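Local coordinates for protein 3'-5' exonuclease crn-4 (Caenorhabditis elegans, PDB 5DK5) that degrades RNA and DNA as a metal-dependent 3'-5' exonuclease of the DEDDh family and takes part in apoptotic DNA degradation, at residues K55-E58 against D59-F62; D121-Q124 against D125-I129; T171-G174 against K175-Y179; A188-A191 against M192-C195; A199-L202 against Q203-N207. All coordinates share one frame; numbering follows the deposited sequence.

Contact 1: K55-E58 against D59-F62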
loop_
_atom_site.group_PDB
_atom_site.type_symbol
_atom_site.label_atom_id
_atom_site.label_comp_id
_atom_site.label_asym_id
_atom_site.label_seq_id
_atom_site.Cartn_x
_atom_site.Cartn_y
_atom_site.Cartn_z
ATOM N N LYS B 55 2.676 38.203 -13.193
ATOM C CA LYS B 55 1.304 37.704 -13.157
ATOM C C LYS B 55 1.245 36.190 -12.974
ATOM O O LYS B 55 1.762 35.435 -13.795
ATOM C CB LYS B 55 0.568 38.098 -14.441
ATOM C CG LYS B 55 -0.885 37.639 -14.510
ATOM C CD LYS B 55 -1.713 38.209 -13.370
ATOM C CE LYS B 55 -3.149 37.728 -13.434
ATOM N NZ LYS B 55 -3.936 38.207 -12.266
ATOM N N ILE B 56 0.609 35.760 -11.889
ATOM C CA ILE B 56 0.330 34.346 -11.672
ATOM C C ILE B 56 -0.815 33.924 -12.583
ATOM O O ILE B 56 -1.951 34.366 -12.410
ATOM C CB ILE B 56 -0.033 34.046 -10.204
ATOM C CG1 ILE B 56 1.120 34.455 -9.281
ATOM C CG2 ILE B 56 -0.368 32.562 -10.023
ATOM C CD1 ILE B 56 0.819 34.313 -7.803
ATOM N N ARG B 57 -0.508 33.070 -13.555
ATOM C CA ARG B 57 -1.490 32.638 -14.543
ATOM C C ARG B 57 -2.160 31.335 -14.122
ATOM O O ARG B 57 -1.741 30.251 -14.526
ATOM C CB ARG B 57 -0.822 32.469 -15.908
ATOM C CG ARG B 57 -0.191 33.746 -16.452
ATOM C CD ARG B 57 -1.232 34.815 -16.735
ATOM N NE ARG B 57 -2.258 34.337 -17.659
ATOM C CZ ARG B 57 -2.150 34.352 -18.984
ATOM N NH1 ARG B 57 -1.058 34.825 -19.571
ATOM N NH2 ARG B 57 -3.144 33.889 -19.729
ATOM N N GLU B 58 -3.204 31.452 -13.308
ATOM C CA GLU B 58 -3.941 30.285 -12.843
ATOM C C GLU B 58 -4.689 29.624 -13.996
ATOM O O GLU B 58 -5.021 28.441 -13.935
ATOM C CB GLU B 58 -4.918 30.674 -11.732
ATOM C CG GLU B 58 -4.239 31.276 -10.507
ATOM C CD GLU B 58 -5.173 31.424 -9.316
ATOM O OE1 GLU B 58 -4.805 32.143 -8.362
ATOM O OE2 GLU B 58 -6.268 30.821 -9.328
ATOM N N ASP B 59 -4.946 30.395 -15.048
ATOM C CA ASP B 59 -5.588 29.873 -16.250
ATOM C C ASP B 59 -4.625 28.989 -17.041
ATOM O O ASP B 59 -5.052 28.132 -17.815
ATOM C CB ASP B 59 -6.096 31.017 -17.129
ATOM C CG ASP B 59 -5.011 32.023 -17.465
ATOM O OD1 ASP B 59 -4.115 32.239 -16.622
ATOM O OD2 ASP B 59 -5.057 32.599 -18.571
ATOM N N ILE B 60 -3.328 29.210 -16.845
ATOM C CA ILE B 60 -2.299 28.370 -17.449
ATOM C C ILE B 60 -1.797 27.376 -16.412
ATOM O O ILE B 60 -0.893 27.681 -15.633
ATOM C CB ILE B 60 -1.116 29.196 -17.988
ATOM C CG1 ILE B 60 -1.615 30.279 -18.949
ATOM C CG2 ILE B 60 -0.104 28.276 -18.677
ATOM C CD1 ILE B 60 -0.526 31.198 -19.471
ATOM N N SER B 61 -2.385 26.186 -16.408
ATOM C CA SER B 61 -2.052 25.180 -15.413
ATOM C C SER B 61 -2.205 23.763 -15.949
ATOM O O SER B 61 -2.975 23.507 -16.876
ATOM C CB SER B 61 -2.931 25.359 -14.174
ATOM O OG SER B 61 -4.301 25.389 -14.528
ATOM N N PHE B 62 -1.443 22.857 -15.347
ATOM C CA PHE B 62 -1.527 21.431 -15.618
ATOM C C PHE B 62 -1.834 20.730 -14.303
ATOM O O PHE B 62 -1.106 20.904 -13.331
ATOM C CB PHE B 62 -0.217 20.920 -16.216
ATOM C CG PHE B 62 -0.246 19.471 -16.599
ATOM C CD1 PHE B 62 -0.683 19.084 -17.853
ATOM C CD2 PHE B 62 0.175 18.496 -15.709
ATOM C CE1 PHE B 62 -0.709 17.752 -18.213
ATOM C CE2 PHE B 62 0.153 17.162 -16.064
ATOM C CZ PHE B 62 -0.288 16.790 -17.318
#
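Arg57 and Asp59 meet in a side-on salt bridge built on a type I beta turn, Arg57 to Ile60, that breaks strand 55-65, one arm of the beta hairpin with strand 41-50. Two guanidinium nitrogens each take one carboxylate oxygen. NH2 of Arg57 lies 2.6 Å from OD2 of Asp59 in a nearly straight bond (165°), and NE of Arg57 is 3.0 Å from OD1 of Asp59, with that oxygen tilted from the guanidinium plane. Both oxygens use their syn lone pairs, and the two flat groups are 28° apart, close to coplanar. Over one guanidinium face sits the methyl CD1 of Ile60, 3.6 Å from CZ of Arg57, so one group is held at its edge by charge and on a face by carbon. Bends at chi2 and chi3 fold the arginine back over the turn to reach both partners. With an alanine in place of Arg57, the Asp59 carboxylate is likely to be left without its counter-charge and CD1 of Ile60 without the flat group it lies on. The turn itself is closed by N of Ile60, 3.0 Å from O of Arg57. Further out, backbone hydrogen bonds tie Arg57 and Ile60 to Ala48 of the neighbouring strand, while the Ile60 side chain packs on Trp105 and Leu109 of helix 95-109. Where the strand resumes, the hydroxyl OG of Ser61 reaches back to O of Glu58 at 3.2 Å, tilted from that carbonyl plane.

Contact 2: D121-Q124 against D125-I129. With IPA (isopropyl alcohol), chain L; IPA (isopropyl alcohol), chain M.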
loop_
_atom_site.group_PDB
_atom_site.type_symbol
_atom_site.label_atom_id
_atom_site.label_comp_id
_atom_site.label_asym_id
_atom_site.label_seq_id
_atom_site.Cartn_x
_atom_site.Cartn_y
_atom_site.Cartn_z
ATOM N N ASP B 121 9.361 24.000 -3.747
ATOM C CA ASP B 121 9.605 24.460 -2.385
ATOM C C ASP B 121 10.743 23.678 -1.730
ATOM O O ASP B 121 11.155 23.989 -0.615
ATOM C CB ASP B 121 8.330 24.344 -1.547
ATOM C CG ASP B 121 7.904 22.910 -1.320
ATOM O OD1 ASP B 121 8.217 22.044 -2.165
ATOM O OD2 ASP B 121 7.246 22.650 -0.293
ATOM N N SER B 122 11.252 22.668 -2.430
ATOM C CA SER B 122 12.389 21.893 -1.944
ATOM C C SER B 122 12.979 21.059 -3.073
ATOM O O SER B 122 12.510 21.115 -4.209
ATOM C CB SER B 122 11.978 20.985 -0.778
ATOM O OG SER B 122 11.116 19.948 -1.213
ATOM N N ARG B 123 14.009 20.286 -2.751
ATOM C CA ARG B 123 14.651 19.416 -3.728
ATOM C C ARG B 123 13.823 18.161 -3.970
ATOM O O ARG B 123 13.977 17.494 -4.991
ATOM C CB ARG B 123 16.057 19.029 -3.262
ATOM C CG ARG B 123 16.098 18.305 -1.919
ATOM C CD ARG B 123 17.511 17.867 -1.561
ATOM N NE ARG B 123 18.431 18.998 -1.467
ATOM C CZ ARG B 123 19.746 18.886 -1.297
ATOM N NH1 ARG B 123 20.311 17.689 -1.205
ATOM N NH2 ARG B 123 20.500 19.974 -1.220
ATOM N N GLN B 124 12.938 17.855 -3.025
ATOM C CA GLN B 124 12.208 16.592 -3.018
ATOM C C GLN B 124 11.478 16.293 -4.327
ATOM O O GLN B 124 11.558 15.177 -4.840
ATOM C CB GLN B 124 11.199 16.584 -1.865
ATOM C CG GLN B 124 11.827 16.761 -0.492
ATOM C CD GLN B 124 12.829 15.672 -0.171
ATOM O OE1 GLN B 124 12.637 14.512 -0.533
ATOM N NE2 GLN B 124 13.913 16.041 0.500
ATOM N N ASP B 125 10.776 17.285 -4.863
ATOM C CA ASP B 125 9.928 17.078 -6.036
ATOM C C ASP B 125 10.686 16.511 -7.238
ATOM O O ASP B 125 10.214 15.580 -7.887
ATOM C CB ASP B 125 9.249 18.389 -6.442
ATOM C CG ASP B 125 8.192 18.832 -5.447
ATOM O OD1 ASP B 125 8.532 19.578 -4.505
ATOM O OD2 ASP B 125 7.018 18.436 -5.609
ATOM N N LEU B 126 11.859 17.068 -7.528
ATOM C CA LEU B 126 12.598 16.691 -8.729
ATOM C C LEU B 126 13.780 15.763 -8.444
ATOM O O LEU B 126 14.001 14.800 -9.177
ATOM C CB LEU B 126 13.084 17.945 -9.459
ATOM C CG LEU B 126 11.981 18.820 -10.073
ATOM C CD1 LEU B 126 12.590 20.014 -10.783
ATOM C CD2 LEU B 126 11.096 18.033 -11.036
ATOM N N TRP B 127 14.541 16.038 -7.390
ATOM C CA TRP B 127 15.693 15.196 -7.081
ATOM C C TRP B 127 15.275 13.789 -6.647
ATOM O O TRP B 127 15.896 12.808 -7.053
ATOM C CB TRP B 127 16.563 15.824 -5.992
ATOM C CG TRP B 127 17.396 14.810 -5.277
ATOM C CD1 TRP B 127 18.507 14.175 -5.751
ATOM C CD2 TRP B 127 17.173 14.300 -3.957
ATOM N NE1 TRP B 127 18.991 13.304 -4.806
ATOM C CE2 TRP B 127 18.191 13.362 -3.696
ATOM C CE3 TRP B 127 16.212 14.547 -2.972
ATOM C CZ2 TRP B 127 18.276 12.671 -2.490
ATOM C CZ3 TRP B 127 16.299 13.860 -1.776
ATOM C CH2 TRP B 127 17.323 12.934 -1.545
ATOM N N ARG B 128 14.230 13.688 -5.826
ATOM C CA ARG B 128 13.784 12.387 -5.318
ATOM C C ARG B 128 12.585 11.846 -6.088
ATOM O O ARG B 128 12.688 10.834 -6.781
ATOM C CB ARG B 128 13.436 12.476 -3.827
ATOM C CG ARG B 128 12.937 11.155 -3.233
ATOM C CD ARG B 128 12.810 11.220 -1.713
ATOM N NE ARG B 128 11.787 12.171 -1.289
ATOM C CZ ARG B 128 10.483 11.915 -1.259
ATOM N NH1 ARG B 128 10.020 10.730 -1.634
ATOM N NH2 ARG B 128 9.637 12.853 -0.858
ATOM N N ILE B 129 11.448 12.525 -5.958
ATOM C CA ILE B 129 10.184 12.024 -6.490
ATOM C C ILE B 129 10.238 11.821 -8.000
ATOM O O ILE B 129 9.905 10.744 -8.496
ATOM C CB ILE B 129 9.021 12.975 -6.138
ATOM C CG1 ILE B 129 8.814 12.986 -4.621
ATOM C CG2 ILE B 129 7.733 12.564 -6.868
ATOM C CD1 ILE B 129 7.765 13.968 -4.125
HETATM C C1 IPA L . 16.006 23.007 1.558
HETATM C C2 IPA L . 15.038 21.961 1.052
HETATM C C3 IPA L . 14.671 21.013 2.173
HETATM O O2 IPA L . 15.655 21.233 0.018
HETATM C C1 IPA M . 11.484 6.271 -3.229
HETATM C C2 IPA M . 12.444 6.947 -2.277
HETATM C C3 IPA M . 13.656 7.427 -3.045
HETATM O O2 IPA M . 11.797 8.045 -1.675
HETATM O O HOH W 1 12.879 19.725 -6.505
#
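Arg128 lays its guanidinium edge against the amide of Gln124, one helical turn back. NE of Arg128 gives an almost perfectly straight bond (177°) to OE1 of Gln124 at 2.6 Å; the oxygen lies in the guanidinium plane and receives the hydrogen nearly along its C=O axis. Gln124 gets there by bending at chi2 (-60°), which turns its amide toward the Arg128 side chain. The same amide runs beside the indole of Trp127, pointing the same way but with its plane almost perpendicular to the ring, and OE1 of Gln124 approaches the ring edge 3.9 Å from CZ3 of Trp127. A lysine in place of Arg128 would probably lose the planar, in-line grip on this amide and leave it freer to turn. NH1 of the same guanidinium donates to O2 of an isopropyl alcohol, probably from the crystallisation liquor, at 3.2 Å. All this lies at the start of helix 124-136, which follows strand 116-120 of the central sheet in the RNase H-like exonuclease fold. Ser122 caps the entry weakly, its OG accepting from N of Gln124. O of Gln124 accepts from N of Arg128 and, at 2.9 Å, from N of Ile129, the latter belonging to a wider pi-type turn. A water joins O of Ser122 to N of Leu126. On the buried side, the carboxylates of Asp121 and Asp125 come close without bonding to each other, with Asp125 near the metal-binding Asp25, while OD2 of Asp125 accepts from N of Phe26.

Contact 3: T171-G174 against K175-Y179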
loop_
_atom_site.group_PDB
_atom_site.type_symbol
_atom_site.label_atom_id
_atom_site.label_comp_id
_atom_site.label_asym_id
_atom_site.label_seq_id
_atom_site.Cartn_x
_atom_site.Cartn_y
_atom_site.Cartn_z
ATOM N N THR B 171 6.715 23.592 8.113
ATOM C CA THR B 171 7.004 23.251 6.719
ATOM C C THR B 171 7.656 24.410 5.974
ATOM O O THR B 171 7.644 25.548 6.440
ATOM C CB THR B 171 5.728 22.845 5.960
ATOM O OG1 THR B 171 4.775 23.915 6.012
ATOM C CG2 THR B 171 5.118 21.596 6.569
ATOM N N ASN B 172 8.218 24.111 4.806
ATOM C CA ASN B 172 8.851 25.126 3.975
ATOM C C ASN B 172 7.853 26.186 3.525
ATOM O O ASN B 172 8.097 27.380 3.681
ATOM C CB ASN B 172 9.512 24.478 2.757
ATOM C CG ASN B 172 10.822 23.796 3.099
ATOM O OD1 ASN B 172 11.119 23.547 4.267
ATOM N ND2 ASN B 172 11.615 23.492 2.079
ATOM N N ILE B 173 6.729 25.744 2.971
ATOM C CA ILE B 173 5.678 26.660 2.544
ATOM C C ILE B 173 5.103 27.404 3.744
ATOM O O ILE B 173 4.822 28.600 3.667
ATOM C CB ILE B 173 4.542 25.920 1.808
ATOM C CG1 ILE B 173 5.055 25.361 0.479
ATOM C CG2 ILE B 173 3.353 26.856 1.557
ATOM C CD1 ILE B 173 4.092 24.414 -0.213
ATOM N N GLY B 174 4.929 26.688 4.850
ATOM C CA GLY B 174 4.395 27.274 6.065
ATOM C C GLY B 174 5.293 28.359 6.630
ATOM O O GLY B 174 4.812 29.396 7.085
ATOM N N LYS B 175 6.600 28.116 6.606
ATOM C CA LYS B 175 7.573 29.089 7.094
ATOM C C LYS B 175 7.593 30.334 6.217
ATOM O O LYS B 175 7.591 31.458 6.719
ATOM C CB LYS B 175 8.970 28.469 7.147
ATOM C CG LYS B 175 9.200 27.563 8.343
ATOM C CD LYS B 175 10.559 26.889 8.273
ATOM C CE LYS B 175 10.783 25.969 9.460
ATOM N NZ LYS B 175 12.114 25.307 9.405
ATOM N N MET B 176 7.615 30.124 4.906
ATOM C CA MET B 176 7.673 31.226 3.955
ATOM C C MET B 176 6.418 32.091 4.026
ATOM O O MET B 176 6.501 33.315 3.943
ATOM C CB MET B 176 7.870 30.687 2.537
ATOM C CG MET B 176 9.256 30.109 2.304
ATOM S SD MET B 176 9.571 29.600 0.603
ATOM C CE MET B 176 8.479 28.189 0.455
ATOM N N ASN B 177 5.260 31.462 4.190
ATOM C CA ASN B 177 4.013 32.206 4.328
ATOM C C ASN B 177 3.974 33.004 5.628
ATOM O O ASN B 177 3.409 34.097 5.678
ATOM C CB ASN B 177 2.808 31.263 4.266
ATOM C CG ASN B 177 2.315 31.022 2.847
ATOM O OD1 ASN B 177 2.570 31.812 1.940
ATOM N ND2 ASN B 177 1.589 29.927 2.657
ATOM N N GLU B 178 4.573 32.455 6.680
ATOM C CA GLU B 178 4.595 33.122 7.976
ATOM C C GLU B 178 5.570 34.297 7.968
ATOM O O GLU B 178 5.339 35.311 8.626
ATOM C CB GLU B 178 4.973 32.136 9.082
ATOM C CG GLU B 178 4.884 32.716 10.490
ATOM C CD GLU B 178 5.198 31.691 11.563
ATOM O OE1 GLU B 178 5.583 30.556 11.210
ATOM O OE2 GLU B 178 5.058 32.019 12.761
ATOM N N TYR B 179 6.658 34.154 7.217
ATOM C CA TYR B 179 7.686 35.186 7.156
ATOM C C TYR B 179 7.166 36.449 6.477
ATOM O O TYR B 179 7.358 37.558 6.977
ATOM C CB TYR B 179 8.919 34.666 6.415
ATOM C CG TYR B 179 10.078 35.636 6.397
ATOM C CD1 TYR B 179 11.030 35.628 7.407
ATOM C CD2 TYR B 179 10.222 36.558 5.368
ATOM C CE1 TYR B 179 12.092 36.512 7.394
ATOM C CE2 TYR B 179 11.281 37.446 5.347
ATOM C CZ TYR B 179 12.213 37.418 6.363
ATOM O OH TYR B 179 13.269 38.299 6.347
#
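The shortest bond here, 2.8 Å from N of Lys175 to O of Thr171, closes the first turn of helix 172-179. Thr171 holds the N-cap position: its OG1 accepts from N of Gly174 at 3.0 Å and so satisfies an amide that has no earlier helical carbonyl. That hydroxyl lies between the backbone N and the carbonyl carbon (chi1 58°), turned over the helix start, and it also makes a weak bond to the bound MES. A CB on Gly174 would probably collide with OG1 of Thr171 as placed here. The regular ladder then continues, with N of Asn177 reaching O of Ile173 at 2.9 Å. Among side chains, Ile173 and Asn177 lie side by side, CG2 of the former 3.7 Å from ND2 of the latter, whose amide proton goes to OD1 of Asn197. Met176 bends at chi3 (-69°), bringing its CE to 3.3 Å from O of Asn172 and 4.4 Å from CG1 of Ile173. Beyond this helix, ND2 of Asn172 donates to O of Asp121, and Ile173 packs on Asn197 and Ile198 of helix 191-207. The whole is a classic N-capped alpha helix, its capped end set beside the inhibitor-bound active site, with Ile173 close to the metal-binding Asp194.

Contact 4: A188-A191 against M192-C195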
loop_
_atom_site.group_PDB
_atom_site.type_symbol
_atom_site.label_atom_id
_atom_site.label_comp_id
_atom_site.label_asym_id
_atom_site.label_seq_id
_atom_site.Cartn_x
_atom_site.Cartn_y
_atom_site.Cartn_z
ATOM N N ALA B 188 -8.439 23.603 -2.786
ATOM C CA ALA B 188 -8.554 22.209 -3.195
ATOM C C ALA B 188 -7.961 21.266 -2.153
ATOM O O ALA B 188 -8.249 20.069 -2.157
ATOM C CB ALA B 188 -7.871 22.004 -4.539
ATOM N N HIS B 189 -7.138 21.814 -1.265
ATOM C CA HIS B 189 -6.440 21.025 -0.253
ATOM C C HIS B 189 -5.653 19.873 -0.880
ATOM O O HIS B 189 -5.706 18.739 -0.399
ATOM C CB HIS B 189 -7.433 20.486 0.783
ATOM C CG HIS B 189 -8.094 21.553 1.598
ATOM N ND1 HIS B 189 -7.394 22.367 2.467
ATOM C CD2 HIS B 189 -9.390 21.940 1.686
ATOM C CE1 HIS B 189 -8.229 23.207 3.048
ATOM N NE2 HIS B 189 -9.445 22.971 2.594
ATOM N N ASP B 190 -4.927 20.170 -1.954
ATOM C CA ASP B 190 -4.119 19.166 -2.636
ATOM C C ASP B 190 -2.876 19.801 -3.272
ATOM O O ASP B 190 -2.412 20.852 -2.825
ATOM C CB ASP B 190 -4.969 18.434 -3.685
ATOM C CG ASP B 190 -5.527 19.364 -4.752
ATOM O OD1 ASP B 190 -5.111 20.540 -4.821
ATOM O OD2 ASP B 190 -6.391 18.908 -5.532
ATOM N N ALA B 191 -2.344 19.162 -4.309
ATOM C CA ALA B 191 -1.120 19.613 -4.966
ATOM C C ALA B 191 -1.234 21.034 -5.506
ATOM O O ALA B 191 -0.287 21.814 -5.415
ATOM C CB ALA B 191 -0.762 18.665 -6.093
ATOM N N MET B 192 -2.388 21.365 -6.074
ATOM C CA MET B 192 -2.568 22.661 -6.715
ATOM C C MET B 192 -2.518 23.785 -5.684
ATOM O O MET B 192 -2.095 24.897 -5.994
ATOM C CB MET B 192 -3.889 22.700 -7.489
ATOM C CG MET B 192 -4.137 23.997 -8.250
ATOM S SD MET B 192 -2.787 24.475 -9.353
ATOM C CE MET B 192 -2.794 23.120 -10.525
ATOM N N ASP B 193 -2.938 23.492 -4.457
ATOM C CA ASP B 193 -2.863 24.473 -3.379
ATOM C C ASP B 193 -1.410 24.806 -3.064
ATOM O O ASP B 193 -1.068 25.966 -2.832
ATOM C CB ASP B 193 -3.570 23.960 -2.124
ATOM C CG ASP B 193 -5.079 24.030 -2.236
ATOM O OD1 ASP B 193 -5.590 24.194 -3.364
ATOM O OD2 ASP B 193 -5.755 23.915 -1.192
ATOM N N ASP B 194 -0.558 23.785 -3.061
ATOM C CA ASP B 194 0.871 23.989 -2.859
ATOM C C ASP B 194 1.430 24.870 -3.969
ATOM O O ASP B 194 2.197 25.794 -3.712
ATOM C CB ASP B 194 1.614 22.652 -2.819
ATOM C CG ASP B 194 1.268 21.828 -1.594
ATOM O OD1 ASP B 194 0.283 22.165 -0.907
ATOM O OD2 ASP B 194 1.980 20.839 -1.321
ATOM N N CYS B 195 1.030 24.576 -5.203
ATOM C CA CYS B 195 1.460 25.358 -6.357
ATOM C C CYS B 195 1.089 26.828 -6.198
ATOM O O CYS B 195 1.909 27.713 -6.440
ATOM C CB CYS B 195 0.838 24.802 -7.639
ATOM S SG CYS B 195 1.582 23.269 -8.225
#
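Asp193 reaches back from the first turn of helix 191-207 to the loop before it, at the N-capped start of the helix in the RNase H-like exonuclease fold. With CG beside the backbone N and anti to the carbonyl carbon (chi1 -76°), its carboxylate swings over the preceding backbone. OD1 of Asp193 accepts from N of Ala188 at 3.0 Å through its syn lone pair, whereas OD2 of Asp193 is met by N of His189 from above the carboxylate plane at 2.5 Å, a distance so short that its exact length is doubtful. Two neighbouring amides thus share one carboxylate, which probably helps hold the loop at His189, whose backbone is in the left-handed region. Asp190 is the N-cap. Its CG lies between the backbone N and the carbonyl carbon (chi1 60°), placing OD1 of Asp190 for a weak bond from N of Met192, 3.1 Å away. OD2 of Asp190 makes a weak bond with Gln43 of strand 41-50. The Met192 chain, bent at chi2 and chi3, packs on Ala45 and Asn63. Asp194, a magnesium ligand, turns its carboxylate toward Asp25 and Glu27 and the bound MES. After weak bonds from N of Asp193 and N of Asp194 to O of Asp190, N of Cys195 bonds to O of Ala191 at 3.1 Å.

Contact 5: A199-L202 against Q203-N207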
loop_
_atom_site.group_PDB
_atom_site.type_symbol
_atom_site.label_atom_id
_atom_site.label_comp_id
_atom_site.label_asym_id
_atom_site.label_seq_id
_atom_site.Cartn_x
_atom_site.Cartn_y
_atom_site.Cartn_z
ATOM N N ALA B 199 3.622 29.902 -5.673
ATOM C CA ALA B 199 3.552 30.956 -6.679
ATOM C C ALA B 199 3.392 32.327 -6.028
ATOM O O ALA B 199 4.056 33.287 -6.416
ATOM C CB ALA B 199 2.407 30.692 -7.641
ATOM N N THR B 200 2.508 32.411 -5.040
ATOM C CA THR B 200 2.268 33.667 -4.337
ATOM C C THR B 200 3.506 34.075 -3.543
ATOM O O THR B 200 3.863 35.252 -3.498
ATOM C CB THR B 200 1.061 33.559 -3.391
ATOM O OG1 THR B 200 -0.083 33.110 -4.127
ATOM C CG2 THR B 200 0.749 34.905 -2.751
ATOM N N ILE B 201 4.152 33.097 -2.919
ATOM C CA ILE B 201 5.406 33.336 -2.215
ATOM C C ILE B 201 6.456 33.837 -3.200
ATOM O O ILE B 201 7.133 34.832 -2.945
ATOM C CB ILE B 201 5.915 32.061 -1.512
ATOM C CG1 ILE B 201 4.996 31.696 -0.346
ATOM C CG2 ILE B 201 7.340 32.251 -0.986
ATOM C CD1 ILE B 201 5.145 30.264 0.125
ATOM N N LEU B 202 6.581 33.135 -4.323
ATOM C CA LEU B 202 7.528 33.502 -5.369
ATOM C C LEU B 202 7.314 34.943 -5.816
ATOM O O LEU B 202 8.267 35.704 -5.965
ATOM C CB LEU B 202 7.392 32.553 -6.564
ATOM C CG LEU B 202 8.173 32.906 -7.832
ATOM C CD1 LEU B 202 9.669 32.885 -7.575
ATOM C CD2 LEU B 202 7.809 31.952 -8.954
ATOM N N GLN B 203 6.052 35.309 -6.022
ATOM C CA GLN B 203 5.697 36.654 -6.457
ATOM C C GLN B 203 6.090 37.690 -5.410
ATOM O O GLN B 203 6.772 38.668 -5.713
ATOM C CB GLN B 203 4.195 36.739 -6.739
ATOM C CG GLN B 203 3.734 38.073 -7.303
ATOM C CD GLN B 203 2.257 38.080 -7.639
ATOM O OE1 GLN B 203 1.422 37.660 -6.836
ATOM N NE2 GLN B 203 1.924 38.551 -8.836
ATOM N N ARG B 204 5.652 37.464 -4.175
ATOM C CA ARG B 204 5.941 38.379 -3.076
ATOM C C ARG B 204 7.441 38.536 -2.868
ATOM O O ARG B 204 7.917 39.617 -2.525
ATOM C CB ARG B 204 5.281 37.887 -1.784
ATOM C CG ARG B 204 5.640 38.689 -0.535
ATOM C CD ARG B 204 5.217 40.146 -0.640
ATOM N NE ARG B 204 3.765 40.299 -0.612
ATOM C CZ ARG B 204 3.035 40.388 0.497
ATOM N NH1 ARG B 204 3.609 40.342 1.694
ATOM N NH2 ARG B 204 1.720 40.523 0.409
ATOM N N MET B 205 8.182 37.453 -3.075
ATOM C CA MET B 205 9.620 37.471 -2.853
ATOM C C MET B 205 10.332 38.445 -3.791
ATOM O O MET B 205 11.156 39.239 -3.339
ATOM C CB MET B 205 10.204 36.067 -3.011
ATOM C CG MET B 205 10.068 35.217 -1.758
ATOM S SD MET B 205 10.676 33.531 -1.949
ATOM C CE MET B 205 12.415 33.818 -2.268
ATOM N N ILE B 206 10.021 38.395 -5.084
ATOM C CA ILE B 206 10.697 39.272 -6.038
ATOM C C ILE B 206 10.221 40.706 -5.843
ATOM O O ILE B 206 10.957 41.657 -6.107
ATOM C CB ILE B 206 10.475 38.834 -7.516
ATOM C CG1 ILE B 206 9.085 39.231 -8.044
ATOM C CG2 ILE B 206 10.706 37.335 -7.666
ATOM C CD1 ILE B 206 8.955 39.101 -9.542
ATOM N N ASN B 207 8.986 40.856 -5.373
ATOM C CA ASN B 207 8.439 42.175 -5.086
ATOM C C ASN B 207 9.100 42.770 -3.848
ATOM O O ASN B 207 9.130 43.988 -3.675
ATOM C CB ASN B 207 6.922 42.104 -4.900
ATOM C CG ASN B 207 6.197 41.683 -6.167
ATOM O OD1 ASN B 207 6.780 41.659 -7.253
ATOM N ND2 ASN B 207 4.917 41.358 -6.036
#
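Helix 191-207, which brings a metal-binding aspartate to the active site near its start, runs through this contact as regular alpha-helix close to its C-terminal end. The backbone ladder is the evidence: N of Gln203, Arg204 and Met205 bond in turn to O of Ala199, Thr200 and Ile201, the last pair, N of Met205 and O of Ile201, being 2.8 Å apart. The next bond is weaker, N of Ile206 standing 3.3 Å from O of Leu202. One side-chain pair meets across the turn. The methyl CG2 of Ile201 touches SD of Met205 at 3.7 Å, the two chains running at a slant to each other. Met205 CG, beside its backbone N (chi1 -83°), stays close to the helix and passes 3.2 Å from O of Ile201 before the chain bends at chi3 and its methyl leads off. Both residues face Leu151 of helix 151-161, and Ile201 also packs on Ile173, Met176 and Asn177 of helix 172-179. Leu202, Gln203 and Ile206 also lie on Tyr49 of strand 41-50. Thr200 OG1 is bonded to O of Leu196, a turn back along the same helix. Apart from the backbone bonds, the contact between the segments is apolar, a thioether against a methyl, which implies a fit set by shape and dispersion, without directional bonds to fix the sulfur.

Overall arrangement
Along the chain the five contacts come in series, from the hairpin strand 55-65 to the end of helix 191-207. Contacts 4 and 5 share that helix, their centres about 17 Å apart, and contact 1 touches both: Ile56 packs on Ala199, Thr200 and Gln203, while Met192 reaches Ser61 and Phe62. Contact 3, on helix 172-179, packs against contact 5 through Ile201, with centres about 12 Å apart, and meets contact 4 where Ile173 approaches Asp194. Contact 2 lies near the chain's centre and joins contact 3 through Asp121 and Asn172. Contacts 2, 3 and 4 each have side chains close to the metal-binding residues, whereas the nearest side chains of contacts 1 and 5 are about 11 Å and 9 Å from them.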